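Local coordinates for capsular polysaccharide biosynthesis protein (Burkholderia pseudomallei, PDB 4BQN) that binds coenzyme A and probably acts as an acetyltransferase in the biosynthesis of the capsular polysaccharide, at residues G112-P117 and E281-A286; C214-G219 and S223-D228. The protein carries 1 engineered substitution. All blocks are in the same frame, centred on the assembly; numbering follows the deposited sequence. Where two conformers were deposited one is given.

Contact 1: residues G112-P117 and E281-A286; sequences GLPPHP and ERSPKA
The turn between helix 269-281 and helix 285-296 meets the loop that joins the two short antiparallel strands 107-108 and 121-122, and Ser283 in that turn is touched by Leu113 and Pro114 of the loop. The contact sets a proline-containing loop against the corner between two consecutive helices. Ser283 comes just before Pro284, the N-cap residue of helix 285-296, and its CB is directed toward the loop. The methyl CD2 of Leu113 reaches CB of Ser283 at 3.7 Å, with OG of Ser283 only slightly farther from the same methyl at 3.8 Å. CD of Pro114, the ring carbon next to the proline nitrogen, stands 3.5 Å from OG of Ser283. The hydroxyl thus lies against two carbon groups. With OG anti to the carbonyl carbon of Ser283 (chi1 -78°), the hydroxyl is carried toward CD of Pro114, closer to it than CB is. The Leu113 side chain also packs on Trp279 and Phe280 of the first helix and on Val288 and Phe291 of the second, so it fits into the angle between them. Arg294, a coenzyme A-binding residue farther along the second helix, has its side chain about 9 Å from that of Leu113. No hydrogen bond or salt bridge crosses between the two segments, so what joins them is van der Waals contact over a small surface patch.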
loop_
_atom_site.group_PDB
_atom_site.type_symbol
_atom_site.label_atom_id
_atom_site.label_comp_id
_atom_site.label_asym_id
_atom_site.label_seq_id
_atom_site.Cartn_x
_atom_site.Cartn_y
_atom_site.Cartn_z
ATOM N N GLY A 112 -7.277 -7.431 14.840
ATOM C CA GLY A 112 -7.811 -8.211 15.964
ATOM C C GLY A 112 -7.845 -9.712 15.754
ATOM O O GLY A 112 -8.409 -10.442 16.572
ATOM N N LEU A 113 -7.262 -10.157 14.644
ATOM C CA LEU A 113 -7.170 -11.557 14.242
ATOM C C LEU A 113 -5.709 -11.873 14.052
ATOM O O LEU A 113 -4.896 -10.960 13.899
ATOM C CB LEU A 113 -7.925 -11.789 12.923
ATOM C CG LEU A 113 -9.441 -11.566 12.943
ATOM C CD1 LEU A 113 -9.995 -11.527 11.534
ATOM C CD2 LEU A 113 -10.145 -12.636 13.769
ATOM N N PRO A 114 -5.355 -13.161 14.070
ATOM C CA PRO A 114 -3.938 -13.491 13.913
ATOM C C PRO A 114 -3.394 -12.951 12.596
ATOM O O PRO A 114 -4.134 -12.870 11.603
ATOM C CB PRO A 114 -3.932 -15.022 13.879
ATOM C CG PRO A 114 -5.194 -15.431 14.558
ATOM C CD PRO A 114 -6.194 -14.361 14.248
ATOM N N PRO A 115 -2.108 -12.586 12.570
ATOM C CA PRO A 115 -1.518 -12.174 11.301
ATOM C C PRO A 115 -1.653 -13.296 10.274
ATOM O O PRO A 115 -1.511 -14.477 10.603
ATOM C CB PRO A 115 -0.043 -11.940 11.651
ATOM C CG PRO A 115 -0.037 -11.712 13.124
ATOM C CD PRO A 115 -1.128 -12.580 13.666
ATOM N N HIS A 116 -1.951 -12.930 9.041
ATOM C CA HIS A 116 -2.057 -13.914 7.978
ATOM C C HIS A 116 -0.690 -14.030 7.318
ATOM O O HIS A 116 -0.050 -13.002 7.059
ATOM C CB HIS A 116 -3.124 -13.488 6.959
ATOM C CG HIS A 116 -3.459 -14.558 5.971
ATOM N ND1 HIS A 116 -2.609 -14.918 4.946
ATOM C CD2 HIS A 116 -4.530 -15.380 5.886
ATOM C CE1 HIS A 116 -3.152 -15.911 4.262
ATOM N NE2 HIS A 116 -4.317 -16.210 4.814
ATOM N N PRO A 117 -0.233 -15.269 7.033
ATOM C CA PRO A 117 1.132 -15.410 6.496
ATOM C C PRO A 117 1.353 -14.652 5.188
ATOM O O PRO A 117 2.484 -14.323 4.847
ATOM C CB PRO A 117 1.298 -16.925 6.288
ATOM C CG PRO A 117 -0.034 -17.539 6.544
ATOM C CD PRO A 117 -0.859 -16.569 7.330
ATOM N N GLU A 281 -12.689 -19.353 9.592
ATOM C CA GLU A 281 -13.437 -20.291 10.423
ATOM C C GLU A 281 -12.592 -20.802 11.610
ATOM O O GLU A 281 -13.144 -21.298 12.586
ATOM C CB GLU A 281 -14.059 -21.401 9.556
ATOM C CG GLU A 281 -15.262 -20.917 8.725
ATOM C CD GLU A 281 -15.588 -21.776 7.495
ATOM O OE1 GLU A 281 -15.086 -22.919 7.404
ATOM O OE2 GLU A 281 -16.359 -21.307 6.611
ATOM N N ARG A 282 -11.268 -20.625 11.546
ATOM C CA ARG A 282 -10.388 -21.006 12.665
ATOM C C ARG A 282 -10.399 -19.998 13.813
ATOM O O ARG A 282 -10.042 -20.334 14.932
ATOM C CB ARG A 282 -8.955 -21.249 12.179
ATOM C CG ARG A 282 -8.838 -22.437 11.235
ATOM C CD ARG A 282 -7.417 -22.649 10.728
ATOM N NE ARG A 282 -7.412 -23.566 9.585
ATOM C CZ ARG A 282 -7.016 -23.253 8.350
ATOM N NH1 ARG A 282 -6.544 -22.045 8.071
ATOM N NH2 ARG A 282 -7.069 -24.166 7.393
ATOM N N SER A 283 -10.794 -18.758 13.536
ATOM C CA SER A 283 -10.818 -17.713 14.556
ATOM C C SER A 283 -12.194 -17.639 15.234
ATOM O O SER A 283 -13.178 -18.116 14.678
ATOM C CB SER A 283 -10.472 -16.354 13.920
ATOM O OG SER A 283 -9.076 -16.246 13.705
ATOM N N PRO A 284 -12.277 -17.007 16.426
ATOM C CA PRO A 284 -13.591 -16.853 17.054
ATOM C C PRO A 284 -14.512 -16.016 16.175
ATOM O O PRO A 284 -14.103 -14.989 15.643
ATOM C CB PRO A 284 -13.274 -16.116 18.361
ATOM C CG PRO A 284 -11.822 -16.384 18.617
ATOM C CD PRO A 284 -11.203 -16.427 17.251
ATOM N N LYS A 285 -15.746 -16.469 16.012
ATOM C CA LYS A 285 -16.717 -15.758 15.190
ATOM C C LYS A 285 -16.911 -14.309 15.642
ATOM O O LYS A 285 -17.038 -13.413 14.807
ATOM C CB LYS A 285 -18.056 -16.488 15.187
ATOM C CG LYS A 285 -18.952 -16.066 14.037
ATOM C CD LYS A 285 -20.242 -16.861 14.066
ATOM C CE LYS A 285 -20.683 -17.276 12.679
ATOM N NZ LYS A 285 -21.839 -18.207 12.810
ATOM N N ALA A 286 -16.919 -14.070 16.949
ATOM C CA ALA A 286 -17.078 -12.709 17.453
ATOM C C ALA A 286 -15.954 -11.800 16.960
ATOM O O ALA A 286 -16.178 -10.617 16.670
ATOM C CB ALA A 286 -17.156 -12.692 18.973
#

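Contact 2: residues C214-G219 and S223-D228; sequences CMLALG and SDISFD
Met215 and Ile225 meet along their flanks, their side chains running past each other in opposite directions, and between them they account for most of the buried surface. CG1 of Ile225 lies 4.0 Å from CB of Met215, and the same methylene is also 4.0 Å from CE of Met215, so the thioether chain curves round it. The curve comes from the last torsion of Met215 (chi3 61°), which folds the terminal methyl back; it then lies 4.1 Å from the backbone O of Asp224. Asp224 turns its polar end elsewhere, with OD2 hydrogen-bonded to the backbone N of Thr221.

The segments illustrate how a chain leaving a helix can fold back onto the helix's last turns. Helix 204-217 finishes in a Schellman motif, and the chain leaves it through Gly219, which has positive phi; one of the motif's two bonds back into the last turn runs from N of Gly219 to O of Leu216 at 3.0 Å. A 3-10 turn ending at Asp224 follows, and Ile225 comes back against the side of the helix, where it also touches Ala212.

Farther along, CZ of Phe227 lies 4.2 Å from SD of Met215 in a Met-aromatic contact. SD is 5.2 Å from the centroid of the Phe227 ring and lies 59° off the ring normal, an oblique approach. Leu216 meets the end of Ile225 instead: its CD2 stands 3.8 Å from CD1 of Ile225, the two side chains crossing at about a right angle. Met215 is buried; Leu23 of helix 15-24 and Phe29 of helix 27-32 also pack on it, and Phe227 is further flanked by Met22 of helix 15-24 and by Arg208 and Ala211 of helix 204-217.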
loop_
_atom_site.group_PDB
_atom_site.type_symbol
_atom_site.label_atom_id
_atom_site.label_comp_id
_atom_site.label_asym_id
_atom_site.label_seq_id
_atom_site.Cartn_x
_atom_site.Cartn_y
_atom_site.Cartn_z
ATOM N N CYS A 214 9.643 12.769 -6.296
ATOM C CA CYS A 214 10.697 13.063 -5.347
ATOM C C CYS A 214 11.824 13.844 -6.023
ATOM O O CYS A 214 12.319 14.823 -5.476
ATOM C CB CYS A 214 11.264 11.778 -4.754
ATOM S SG CYS A 214 10.143 10.922 -3.643
ATOM N N MET A 215 12.233 13.401 -7.212
ATOM C CA MET A 215 13.308 14.101 -7.917
ATOM C C MET A 215 12.916 15.519 -8.276
ATOM O O MET A 215 13.752 16.420 -8.186
ATOM C CB MET A 215 13.766 13.324 -9.149
ATOM C CG MET A 215 14.535 12.046 -8.795
ATOM S SD MET A 215 15.313 11.217 -10.192
ATOM C CE MET A 215 16.439 12.514 -10.736
ATOM N N LEU A 216 11.657 15.735 -8.666
ATOM C CA LEU A 216 11.216 17.104 -8.974
ATOM C C LEU A 216 11.282 17.969 -7.729
ATOM O O LEU A 216 11.698 19.118 -7.806
ATOM C CB LEU A 216 9.797 17.111 -9.545
ATOM C CG LEU A 216 9.661 16.412 -10.896
ATOM C CD1 LEU A 216 8.202 16.228 -11.287
ATOM C CD2 LEU A 216 10.400 17.162 -12.001
ATOM N N ALA A 217 10.904 17.403 -6.583
ATOM C CA ALA A 217 10.930 18.143 -5.309
ATOM C C ALA A 217 12.353 18.537 -4.925
ATOM O O ALA A 217 12.566 19.561 -4.274
ATOM C CB ALA A 217 10.300 17.306 -4.204
ATOM N N LEU A 218 13.319 17.715 -5.329
ATOM C CA LEU A 218 14.733 17.988 -5.090
ATOM C C LEU A 218 15.362 18.972 -6.079
ATOM O O LEU A 218 16.513 19.379 -5.897
ATOM C CB LEU A 218 15.513 16.675 -5.088
ATOM C CG LEU A 218 15.178 15.737 -3.929
ATOM C CD1 LEU A 218 15.875 14.409 -4.168
ATOM C CD2 LEU A 218 15.607 16.338 -2.595
ATOM N N GLY A 219 14.617 19.362 -7.116
ATOM C CA GLY A 219 15.101 20.349 -8.080
ATOM C C GLY A 219 15.642 19.800 -9.377
ATOM O O GLY A 219 16.156 20.562 -10.189
ATOM N N SER A 223 13.739 16.024 -17.636
ATOM C CA SER A 223 14.685 15.314 -18.495
ATOM C C SER A 223 15.783 14.558 -17.731
ATOM O O SER A 223 16.420 13.668 -18.291
ATOM C CB SER A 223 15.305 16.269 -19.519
ATOM O OG SER A 223 16.007 17.319 -18.878
ATOM N N ASP A 224 15.992 14.907 -16.456
ATOM C CA ASP A 224 16.956 14.212 -15.589
ATOM C C ASP A 224 16.477 12.818 -15.147
ATOM O O ASP A 224 17.264 12.001 -14.671
ATOM C CB ASP A 224 17.221 15.022 -14.308
ATOM C CG ASP A 224 18.045 16.275 -14.545
ATOM O OD1 ASP A 224 18.928 16.277 -15.428
ATOM O OD2 ASP A 224 17.824 17.250 -13.793
ATOM N N ILE A 225 15.182 12.562 -15.284
ATOM C CA ILE A 225 14.551 11.446 -14.593
ATOM C C ILE A 225 14.428 10.218 -15.493
ATOM O O ILE A 225 13.741 10.251 -16.513
ATOM C CB ILE A 225 13.175 11.864 -14.044
ATOM C CG1 ILE A 225 13.309 13.107 -13.150
ATOM C CG2 ILE A 225 12.520 10.703 -13.297
ATOM C CD1 ILE A 225 11.983 13.757 -12.808
ATOM N N SER A 226 15.097 9.137 -15.095
ATOM C CA SER A 226 15.019 7.870 -15.814
ATOM C C SER A 226 15.303 6.756 -14.827
ATOM O O SER A 226 16.146 6.896 -13.959
ATOM C CB SER A 226 15.999 7.817 -16.993
ATOM O OG SER A 226 17.338 7.788 -16.549
ATOM N N PHE A 227 14.572 5.660 -14.948
ATOM C CA PHE A 227 14.709 4.551 -14.011
ATOM C C PHE A 227 14.951 3.235 -14.726
ATOM O O PHE A 227 14.688 3.103 -15.924
ATOM C CB PHE A 227 13.457 4.438 -13.121
ATOM C CG PHE A 227 13.160 5.684 -12.336
ATOM C CD1 PHE A 227 14.000 6.098 -11.304
ATOM C CD2 PHE A 227 12.061 6.472 -12.657
ATOM C CE1 PHE A 227 13.745 7.269 -10.595
ATOM C CE2 PHE A 227 11.779 7.633 -11.934
ATOM C CZ PHE A 227 12.625 8.035 -10.905
ATOM N N ASP A 228 15.416 2.250 -13.959
ATOM C CA ASP A 228 15.530 0.883 -14.446
ATOM C C ASP A 228 14.110 0.339 -14.593
ATOM O O ASP A 228 13.419 0.136 -13.602
ATOM C CB ASP A 228 16.328 0.037 -13.441
ATOM C CG ASP A 228 16.481 -1.420 -13.858
ATOM O OD1 ASP A 228 15.823 -1.880 -14.818
ATOM O OD2 ASP A 228 17.275 -2.121 -13.194
#

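The two contacts lie on opposite sides of the chain's centre, about 43 Å apart between their centres, and share no helix or strand. Both are surface contacts, though contact 2 includes one buried residue and contact 1 none. They differ in span: contact 1 joins parts of the chain 164 residues apart, whereas contact 2 is a local fold-back across a short turn. Neither has a hydrogen bond between its segments. Contact 1 sets carbon groups of Leu113 and Pro114 beside a serine side chain, while contact 2 buries about twice as much surface and adds sulfur and an aromatic ring. Contact 1 lies nearer the bound coenzyme A; contact 2 is remote from the annotated sites.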